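Periplasmic solute binding protein (Candidatus liberibacter, PDB 4CL2) probably captures manganese or zinc ions in the periplasm for uptake, as a metal-binding solute-binding protein of bacterial family 9. Local coordinates at residues V7-S12 and L56-G61; N104-M109 and Y245-S250; W108-N113 and A179-F184. All blocks are in the same frame, centred on the assembly; numbering follows the deposited sequence. Where two conformers were deposited one is given.

In the fold
Contacts 1 and 2 are buried, whereas contact 3 is only partly so and ends at the surface. Contact 1 pairs two strands of the parallel sheet 27-30, 6-9, 56-59, 80-83 through backbone bonds and apolar side chains. Contact 2, near the centre of the chain, joins two loops through a manganese ion and an indole bond. Contact 3 sets a carboxylate from the end of helix 176-182 on the start of helix 111-128. Contacts 2 and 3 share Trp108 and Met109, and Asn113 ND2 bonds back to Ala107 O. Contact 1 meets contact 2 where Phe11 and Asn60 pack on Trp108, and where Asn60 ND2 probably donates to Pro105 O.

Contact 1 (V7-S12 and L56-G61); sequences VLSSFS and LILCNG
Strand 56-59 holds Leu8 through both its backbone N and its backbone O. Leu8 N donates to Leu56 O at 2.9 Å, and Leu8 O accepts from Leu58 N at 2.8 Å with an N-H...O angle of 171°. Ser10 N then donates to Leu58 O at 2.9 Å, a more bent bond of 142°. CA-H...O contacts run beside these bonds, the shortest from Ile57 CA to Leu8 O.

On the face that carries Val7, Leu56 and Leu58, the contact is between methyl groups. Val7 CG1 lies anti to the backbone N (chi1 177°). From there it reaches Leu58 CD1 at 3.6 Å, and the two side chains meet at a slant. Leu56 runs alongside Val7 and points the same way, with its CD2 4.0 Å from Val7 CG1. Leu8 and Ile57 lie on the other face and touch only loosely.

These are neighbouring strands of the four-stranded parallel sheet, flanked by strand 27-30 on the side of 6-9 and by strand 80-83 on the side of 56-59, with helices 12-22 and 111-128 packed on the face of Val7 and Leu58.

Past the strand ends, Ser10 and Asn60 are linked by a residue outside the two segments: Glu65 OE2 bonds both Ser10 OG and Asn60 N, so one carboxylate oxygen ties the two ends. Asn60 OD1 sits at the edge of the Phe11 ring, 4.3 Å from its CE1, and is bonded to the Tyr117 hydroxyl. Asn60 ND2 donates to Gly61 O. Phe11 precedes helix 12-22 as its N-cap residue.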
loop_
_atom_site.group_PDB
_atom_site.type_symbol
_atom_site.label_atom_id
_atom_site.label_comp_id
_atom_site.label_asym_id
_atom_site.label_seq_id
_atom_site.Cartn_x
_atom_site.Cartn_y
_atom_site.Cartn_z
ATOM N N VAL A 7 11.591 -11.247 -12.450
ATOM C CA VAL A 7 10.774 -11.254 -11.207
ATOM C C VAL A 7 9.566 -10.334 -11.490
ATOM O O VAL A 7 9.715 -9.116 -11.729
ATOM C CB VAL A 7 11.569 -10.725 -10.013
ATOM C CG1 VAL A 7 10.683 -10.682 -8.793
ATOM C CG2 VAL A 7 12.789 -11.593 -9.780
ATOM N N LEU A 8 8.393 -10.954 -11.497
ATOM C CA LEU A 8 7.099 -10.298 -11.760
ATOM C C LEU A 8 6.441 -9.914 -10.427
ATOM O O LEU A 8 6.145 -10.746 -9.585
ATOM C CB LEU A 8 6.195 -11.186 -12.609
ATOM C CG LEU A 8 4.797 -10.599 -12.803
ATOM C CD1 LEU A 8 4.816 -9.324 -13.649
ATOM C CD2 LEU A 8 3.930 -11.709 -13.468
ATOM N N SER A 9 6.211 -8.619 -10.240
ATOM C CA SER A 9 5.453 -8.085 -9.081
ATOM C C SER A 9 3.978 -7.865 -9.498
ATOM O O SER A 9 3.671 -7.538 -10.645
ATOM C CB SER A 9 6.075 -6.773 -8.593
ATOM O OG SER A 9 7.413 -6.921 -8.133
ATOM N N SER A 10 3.064 -8.100 -8.569
ATOM C CA SER A 10 1.643 -8.009 -8.874
ATOM C C SER A 10 1.226 -6.556 -9.202
ATOM O O SER A 10 0.329 -6.381 -10.018
ATOM C CB SER A 10 0.798 -8.616 -7.778
ATOM O OG SER A 10 0.937 -7.877 -6.559
ATOM N N PHE A 11 1.763 -5.587 -8.505
ATOM C CA PHE A 11 1.397 -4.197 -8.768
ATOM C C PHE A 11 2.506 -3.237 -8.434
ATOM O O PHE A 11 3.611 -3.609 -7.987
ATOM C CB PHE A 11 0.049 -3.836 -8.064
ATOM C CG PHE A 11 0.176 -3.459 -6.581
ATOM C CD1 PHE A 11 0.605 -4.355 -5.615
ATOM C CD2 PHE A 11 -0.193 -2.183 -6.181
ATOM C CE1 PHE A 11 0.654 -3.998 -4.266
ATOM C CE2 PHE A 11 -0.131 -1.810 -4.832
ATOM C CZ PHE A 11 0.282 -2.725 -3.878
ATOM N N SER A 12 2.279 -1.969 -8.800
ATOM C CA SER A 12 3.375 -0.998 -8.906
ATOM C C SER A 12 4.171 -0.836 -7.643
ATOM O O SER A 12 5.391 -0.679 -7.685
ATOM C CB SER A 12 2.826 0.386 -9.349
ATOM O OG SER A 12 1.758 0.864 -8.507
ATOM N N LEU A 56 9.921 -15.847 -10.718
ATOM C CA LEU A 56 9.468 -15.588 -9.333
ATOM C C LEU A 56 8.310 -14.623 -9.484
ATOM O O LEU A 56 8.436 -13.652 -10.311
ATOM C CB LEU A 56 10.602 -14.977 -8.518
ATOM C CG LEU A 56 10.304 -14.596 -7.089
ATOM C CD1 LEU A 56 9.919 -15.794 -6.283
ATOM C CD2 LEU A 56 11.525 -13.895 -6.513
ATOM N N ILE A 57 7.217 -14.865 -8.757
ATOM C CA ILE A 57 6.061 -13.959 -8.764
ATOM C C ILE A 57 5.863 -13.448 -7.340
ATOM O O ILE A 57 5.769 -14.236 -6.414
ATOM C CB ILE A 57 4.813 -14.633 -9.299
ATOM C CG1 ILE A 57 5.048 -15.079 -10.738
ATOM C CG2 ILE A 57 3.637 -13.679 -9.207
ATOM C CD1 ILE A 57 3.900 -15.856 -11.350
ATOM N N LEU A 58 5.871 -12.124 -7.189
ATOM C CA LEU A 58 5.737 -11.498 -5.878
ATOM C C LEU A 58 4.343 -10.851 -5.748
ATOM O O LEU A 58 3.989 -9.933 -6.491
ATOM C CB LEU A 58 6.800 -10.452 -5.703
ATOM C CG LEU A 58 8.253 -10.884 -5.800
ATOM C CD1 LEU A 58 9.144 -9.628 -5.680
ATOM C CD2 LEU A 58 8.556 -11.935 -4.720
ATOM N N CYS A 59 3.555 -11.397 -4.839
ATOM C CA CYS A 59 2.162 -10.939 -4.597
ATOM C C CYS A 59 2.102 -10.267 -3.216
ATOM O O CYS A 59 2.840 -10.619 -2.303
ATOM C CB CYS A 59 1.173 -12.105 -4.607
ATOM S SG CYS A 59 0.886 -12.696 -6.316
ATOM N N ASN A 60 1.117 -9.394 -3.064
ATOM C CA ASN A 60 0.772 -8.815 -1.783
ATOM C C ASN A 60 0.140 -9.782 -0.843
ATOM O O ASN A 60 0.403 -9.754 0.400
ATOM C CB ASN A 60 -0.256 -7.699 -1.988
ATOM C CG ASN A 60 -0.341 -6.781 -0.757
ATOM O OD1 ASN A 60 0.568 -5.988 -0.510
ATOM N ND2 ASN A 60 -1.459 -6.855 -0.060
ATOM N N GLY A 61 -0.699 -10.646 -1.374
ATOM C CA GLY A 61 -1.619 -11.413 -0.546
ATOM C C GLY A 61 -2.608 -10.505 0.115
ATOM O O GLY A 61 -2.913 -9.409 -0.405
#

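Contact 2 (N104-M109 and Y245-S250); sequences NPHAWM and YVDSLS. With MN (manganese (II) ion), chain L; SO4 (sulfate ion), chain F.
His106 and Asp247 face each other from two loops, their CA atoms 7.8 Å apart, and a type I turn from His106 to Met109 brings Trp108 and Met109 against Val246.

The manganese ion joins the two loops. His106 NE2 binds it at 2.4 Å. Asp247 binds it through both oxygens, OD1 at 2.5 Å and OD2 at 2.7 Å. Glu172 is the third protein residue on the metal in this structure; His39, a ligand in another structure of the protein, is not bound here. NE2 and OD1 are close because they share the metal, not through a hydrogen bond. The imidazole and carboxylate planes are nearly coplanar, 25° apart, and OD1 lies at the edge of the ring.

Asn104 sets the rotation of the imidazole. Its OD1 accepts from His106 ND1 at 2.7 Å, close to the ring plane, and also from His106 N at 3.1 Å, which closes an Asx turn. The second shell thus fixes ND1 and turns NE2 to the metal. Pro105 CG lies over the rim of one face.

Trp108 CG stands between its backbone N and carbonyl carbon (chi1 62°). This swings the indole across to the other loop, where NE1 donates to Val246 O at 2.7 Å, bent to 145° but close to the indole plane. The Met109 chain bends at chi2 and chi3 and crosses Val246 at about a right angle, with CE 3.9 Å from Val246 CG1.

A metal held between two lobes, with ligands from both, is the arrangement of the metal-binding solute-binding proteins of this family. The first loop leads from strand 80-83 into helix 111-128. The second runs from strand 239-244 toward helix 259-274, whose Leu262 packs on Met109.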
loop_
_atom_site.group_PDB
_atom_site.type_symbol
_atom_site.label_atom_id
_atom_site.label_comp_id
_atom_site.label_asym_id
_atom_site.label_seq_id
_atom_site.Cartn_x
_atom_site.Cartn_y
_atom_site.Cartn_z
ATOM N N ASN A 104 -8.042 -6.691 5.169
ATOM C CA ASN A 104 -7.768 -5.417 4.489
ATOM C C ASN A 104 -6.354 -5.529 3.863
ATOM O O ASN A 104 -5.389 -5.917 4.524
ATOM C CB ASN A 104 -7.832 -4.304 5.529
ATOM C CG ASN A 104 -7.688 -2.918 4.905
ATOM O OD1 ASN A 104 -6.742 -2.627 4.178
ATOM N ND2 ASN A 104 -8.626 -2.056 5.230
ATOM N N PRO A 105 -6.210 -5.224 2.583
ATOM C CA PRO A 105 -4.929 -5.500 1.955
ATOM C C PRO A 105 -3.821 -4.475 2.105
ATOM O O PRO A 105 -2.696 -4.733 1.727
ATOM C CB PRO A 105 -5.290 -5.599 0.467
ATOM C CG PRO A 105 -6.509 -4.776 0.329
ATOM C CD PRO A 105 -7.266 -4.891 1.599
ATOM N N HIS A 106 -4.125 -3.305 2.662
ATOM C CA HIS A 106 -3.286 -2.117 2.557
ATOM C C HIS A 106 -2.121 -2.103 3.574
ATOM O O HIS A 106 -1.819 -1.064 4.154
ATOM C CB HIS A 106 -4.082 -0.860 2.767
ATOM C CG HIS A 106 -5.175 -0.687 1.752
ATOM N ND1 HIS A 106 -6.477 -1.093 1.996
ATOM C CD2 HIS A 106 -5.187 -0.056 0.549
ATOM C CE1 HIS A 106 -7.240 -0.770 0.951
ATOM N NE2 HIS A 106 -6.479 -0.145 0.067
ATOM N N ALA A 107 -1.461 -3.220 3.691
ATOM C CA ALA A 107 -0.409 -3.401 4.738
ATOM C C ALA A 107 0.817 -2.556 4.450
ATOM O O ALA A 107 1.589 -2.253 5.403
ATOM C CB ALA A 107 -0.017 -4.884 4.798
ATOM N N TRP A 108 1.023 -2.136 3.207
ATOM C CA TRP A 108 2.165 -1.303 2.851
ATOM C C TRP A 108 2.181 0.128 3.398
ATOM O O TRP A 108 3.219 0.758 3.352
ATOM C CB TRP A 108 2.388 -1.253 1.317
ATOM C CG TRP A 108 1.226 -0.650 0.580
ATOM C CD1 TRP A 108 0.997 0.692 0.394
ATOM C CD2 TRP A 108 0.092 -1.328 0.051
ATOM N NE1 TRP A 108 -0.202 0.879 -0.282
ATOM C CE2 TRP A 108 -0.783 -0.344 -0.476
ATOM C CE3 TRP A 108 -0.276 -2.681 -0.049
ATOM C CZ2 TRP A 108 -1.962 -0.670 -1.128
ATOM C CZ3 TRP A 108 -1.438 -3.020 -0.688
ATOM C CH2 TRP A 108 -2.304 -2.019 -1.232
ATOM N N MET A 109 1.035 0.563 3.921
ATOM C CA MET A 109 0.898 1.927 4.467
ATOM C C MET A 109 1.302 1.904 5.950
ATOM O O MET A 109 0.475 1.927 6.840
ATOM C CB MET A 109 -0.502 2.490 4.301
ATOM C CG MET A 109 -0.935 2.658 2.871
ATOM S SD MET A 109 0.080 3.740 1.882
ATOM C CE MET A 109 -0.003 5.300 2.778
ATOM N N TYR A 245 -2.224 9.444 -1.730
ATOM C CA TYR A 245 -1.784 8.374 -2.690
ATOM C C TYR A 245 -1.531 7.122 -1.854
ATOM O O TYR A 245 -0.648 7.059 -0.935
ATOM C CB TYR A 245 -0.482 8.781 -3.412
ATOM C CG TYR A 245 -0.737 9.778 -4.489
ATOM C CD1 TYR A 245 -0.946 11.077 -4.191
ATOM C CD2 TYR A 245 -0.868 9.360 -5.806
ATOM C CE1 TYR A 245 -1.235 12.001 -5.160
ATOM C CE2 TYR A 245 -1.184 10.287 -6.783
ATOM C CZ TYR A 245 -1.358 11.584 -6.443
ATOM O OH TYR A 245 -1.672 12.575 -7.378
ATOM N N VAL A 246 -2.326 6.086 -2.117
ATOM C CA VAL A 246 -2.299 4.846 -1.324
ATOM C C VAL A 246 -2.355 3.541 -2.135
ATOM O O VAL A 246 -1.666 2.583 -1.780
ATOM C CB VAL A 246 -3.379 4.811 -0.238
ATOM C CG1 VAL A 246 -3.221 5.946 0.746
ATOM C CG2 VAL A 246 -4.767 4.823 -0.830
ATOM N N ASP A 247 -3.111 3.491 -3.237
ATOM C CA ASP A 247 -3.406 2.213 -3.911
ATOM C C ASP A 247 -2.535 1.933 -5.114
ATOM O O ASP A 247 -2.555 0.822 -5.619
ATOM C CB ASP A 247 -4.861 2.175 -4.342
ATOM C CG ASP A 247 -5.810 1.915 -3.175
ATOM O OD1 ASP A 247 -5.337 1.406 -2.156
ATOM O OD2 ASP A 247 -6.995 2.278 -3.327
ATOM N N SER A 248 -1.835 2.953 -5.616
ATOM C CA SER A 248 -0.998 2.851 -6.807
ATOM C C SER A 248 0.039 3.922 -6.729
ATOM O O SER A 248 -0.235 4.999 -6.205
ATOM C CB SER A 248 -1.879 3.095 -8.029
ATOM O OG SER A 248 -1.131 3.136 -9.245
ATOM N N LEU A 249 1.210 3.682 -7.282
ATOM C CA LEU A 249 2.132 4.778 -7.553
ATOM C C LEU A 249 1.471 5.758 -8.515
ATOM O O LEU A 249 0.600 5.359 -9.339
ATOM C CB LEU A 249 3.424 4.265 -8.182
ATOM C CG LEU A 249 4.147 3.269 -7.268
ATOM C CD1 LEU A 249 5.418 2.893 -7.920
ATOM C CD2 LEU A 249 4.426 3.820 -5.879
ATOM N N SER A 250 1.880 7.034 -8.453
ATOM C CA SER A 250 1.394 8.002 -9.399
ATOM C C SER A 250 2.091 7.765 -10.732
ATOM O O SER A 250 3.042 6.991 -10.810
ATOM C CB SER A 250 1.702 9.437 -8.933
ATOM O OG SER A 250 3.093 9.727 -8.964
HETATM MN MN MN L . -7.306 -0.132 -2.191
HETATM S S SO4 F . -1.419 10.406 -11.044
HETATM O O1 SO4 F . -2.342 10.357 -9.911
HETATM O O2 SO4 F . -2.301 10.776 -12.177
HETATM O O3 SO4 F . -0.797 9.118 -11.332
HETATM O O4 SO4 F . -0.420 11.511 -10.946
#

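Contact 3 (W108-N113 and A179-F184); sequences WMSLTN and AEDFGF
With chi1 at -170°, the Asp181 side chain extends opposite its own amide nitrogen, which carries the carboxylate from helix 176-182 across to the first turn of helix 111-128. Thr112 OG1 lies beside its own backbone N (chi1 -61°), so that the hydroxyl and the amide N-H of Thr112 both serve the same carboxylate.

The two oxygens divide the work. Asp181 OD1 accepts from Thr112 OG1 at 2.6 Å, on its syn side. OD2 accepts from Thr112 N at 3.0 Å, also syn and nearly straight at 171°. Ser110 OG gives OD2 another bond of 3.0 Å, coming from well above the carboxylate plane. Ser110 OG and Thr112 N approach from the same face of that plane. Leu111 N is 2.8 Å from OD2, but its bond is weak and strongly bent.

Ser110 is the N-cap of helix 111-128. While its OG donates to Asp181 OD2, it accepts from Asn113 N at 2.9 Å in a capping bond. The hydroxyl therefore links the helix's own cap to the carboxylate from the other helix.

Beside these polar groups, Leu111 CB meets the edge of the Phe182 ring at CE1, 4.2 Å away. Leu111 also packs on Ile147 and Phe182 on Ile158, both of helix 133-158. Leu267 of helix 259-274 touches Phe182 as well.

The contact joins the C-terminal end of one helix to the N-terminal end of another. A carboxylate held at a helix N-terminus probably gains from the helix dipole, and with both oxygens accepting hydrogen bonds Asp181 is likely to stay ionised.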
loop_
_atom_site.group_PDB
_atom_site.type_symbol
_atom_site.label_atom_id
_atom_site.label_comp_id
_atom_site.label_asym_id
_atom_site.label_seq_id
_atom_site.Cartn_x
_atom_site.Cartn_y
_atom_site.Cartn_z
ATOM N N TRP A 108 1.023 -2.136 3.207
ATOM C CA TRP A 108 2.165 -1.303 2.851
ATOM C C TRP A 108 2.181 0.128 3.398
ATOM O O TRP A 108 3.219 0.758 3.352
ATOM C CB TRP A 108 2.388 -1.253 1.317
ATOM C CG TRP A 108 1.226 -0.650 0.580
ATOM C CD1 TRP A 108 0.997 0.692 0.394
ATOM C CD2 TRP A 108 0.092 -1.328 0.051
ATOM N NE1 TRP A 108 -0.202 0.879 -0.282
ATOM C CE2 TRP A 108 -0.783 -0.344 -0.476
ATOM C CE3 TRP A 108 -0.276 -2.681 -0.049
ATOM C CZ2 TRP A 108 -1.962 -0.670 -1.128
ATOM C CZ3 TRP A 108 -1.438 -3.020 -0.688
ATOM C CH2 TRP A 108 -2.304 -2.019 -1.232
ATOM N N MET A 109 1.035 0.563 3.921
ATOM C CA MET A 109 0.898 1.927 4.467
ATOM C C MET A 109 1.302 1.904 5.950
ATOM O O MET A 109 0.475 1.927 6.840
ATOM C CB MET A 109 -0.502 2.490 4.301
ATOM C CG MET A 109 -0.935 2.658 2.871
ATOM S SD MET A 109 0.080 3.740 1.882
ATOM C CE MET A 109 -0.003 5.300 2.778
ATOM N N SER A 110 2.589 1.701 6.186
ATOM C CA SER A 110 3.115 1.475 7.514
ATOM C C SER A 110 4.634 1.450 7.403
ATOM O O SER A 110 5.218 0.839 6.503
ATOM C CB SER A 110 2.605 0.154 8.117
ATOM O OG SER A 110 3.440 -0.439 9.102
ATOM N N LEU A 111 5.267 2.070 8.373
ATOM C CA LEU A 111 6.738 2.130 8.424
ATOM C C LEU A 111 7.256 0.751 8.834
ATOM O O LEU A 111 8.175 0.222 8.222
ATOM C CB LEU A 111 7.210 3.258 9.395
ATOM C CG LEU A 111 8.751 3.274 9.651
ATOM C CD1 LEU A 111 9.437 3.457 8.342
ATOM C CD2 LEU A 111 8.971 4.469 10.587
ATOM N N THR A 112 6.673 0.146 9.852
ATOM C CA THR A 112 7.094 -1.183 10.284
ATOM C C THR A 112 6.929 -2.150 9.145
ATOM O O THR A 112 7.807 -2.990 8.863
ATOM C CB THR A 112 6.254 -1.669 11.472
ATOM O OG1 THR A 112 6.451 -0.754 12.559
ATOM C CG2 THR A 112 6.641 -3.028 11.869
ATOM N N ASN A 113 5.784 -2.094 8.476
ATOM C CA ASN A 113 5.549 -3.048 7.422
ATOM C C ASN A 113 6.405 -2.876 6.193
ATOM O O ASN A 113 6.724 -3.832 5.521
ATOM C CB ASN A 113 4.065 -3.090 7.055
ATOM C CG ASN A 113 3.177 -3.556 8.211
ATOM O OD1 ASN A 113 3.634 -4.136 9.196
ATOM N ND2 ASN A 113 1.863 -3.344 8.083
ATOM N N ALA A 179 -2.586 3.396 11.073
ATOM C CA ALA A 179 -3.174 3.662 12.360
ATOM C C ALA A 179 -2.630 2.713 13.439
ATOM O O ALA A 179 -2.288 3.130 14.546
ATOM C CB ALA A 179 -4.715 3.541 12.278
ATOM N N GLU A 180 -2.535 1.428 13.108
ATOM C CA GLU A 180 -2.047 0.417 14.060
ATOM C C GLU A 180 -0.542 0.599 14.352
ATOM O O GLU A 180 -0.105 0.367 15.463
ATOM C CB GLU A 180 -2.348 -0.995 13.527
ATOM C CG GLU A 180 -2.098 -2.137 14.525
ATOM C CD GLU A 180 -0.654 -2.610 14.550
ATOM O OE1 GLU A 180 0.086 -2.264 13.632
ATOM O OE2 GLU A 180 -0.256 -3.245 15.556
ATOM N N ASP A 181 0.196 1.052 13.367
ATOM C CA ASP A 181 1.686 1.232 13.481
ATOM C C ASP A 181 1.965 2.471 14.339
ATOM O O ASP A 181 2.866 2.462 15.161
ATOM C CB ASP A 181 2.274 1.386 12.116
ATOM C CG ASP A 181 3.811 1.333 12.069
ATOM O OD1 ASP A 181 4.376 0.770 12.931
ATOM O OD2 ASP A 181 4.364 1.622 11.007
ATOM N N PHE A 182 1.181 3.524 14.199
ATOM C CA PHE A 182 1.476 4.796 14.842
ATOM C C PHE A 182 0.652 5.017 16.098
ATOM O O PHE A 182 0.873 6.029 16.808
ATOM C CB PHE A 182 1.327 6.006 13.897
ATOM C CG PHE A 182 2.312 6.063 12.783
ATOM C CD1 PHE A 182 3.362 5.129 12.660
ATOM C CD2 PHE A 182 2.283 7.116 11.883
ATOM C CE1 PHE A 182 4.271 5.196 11.629
ATOM C CE2 PHE A 182 3.208 7.198 10.870
ATOM C CZ PHE A 182 4.191 6.259 10.753
ATOM N N GLY A 183 -0.366 4.161 16.361
ATOM C CA GLY A 183 -1.227 4.332 17.502
ATOM C C GLY A 183 -2.336 5.363 17.350
ATOM O O GLY A 183 -2.580 6.168 18.234
ATOM N N PHE A 184 -3.006 5.329 16.206
ATOM C CA PHE A 184 -4.141 6.212 15.897
ATOM C C PHE A 184 -5.373 5.338 15.712
ATOM O O PHE A 184 -5.295 4.128 15.424
ATOM C CB PHE A 184 -3.878 7.022 14.602
ATOM C CG PHE A 184 -3.057 8.236 14.817
ATOM C CD1 PHE A 184 -1.745 8.090 15.309
ATOM C CD2 PHE A 184 -3.504 9.501 14.496
ATOM C CE1 PHE A 184 -0.937 9.185 15.540
ATOM C CE2 PHE A 184 -2.705 10.604 14.756
ATOM C CZ PHE A 184 -1.433 10.452 15.269
#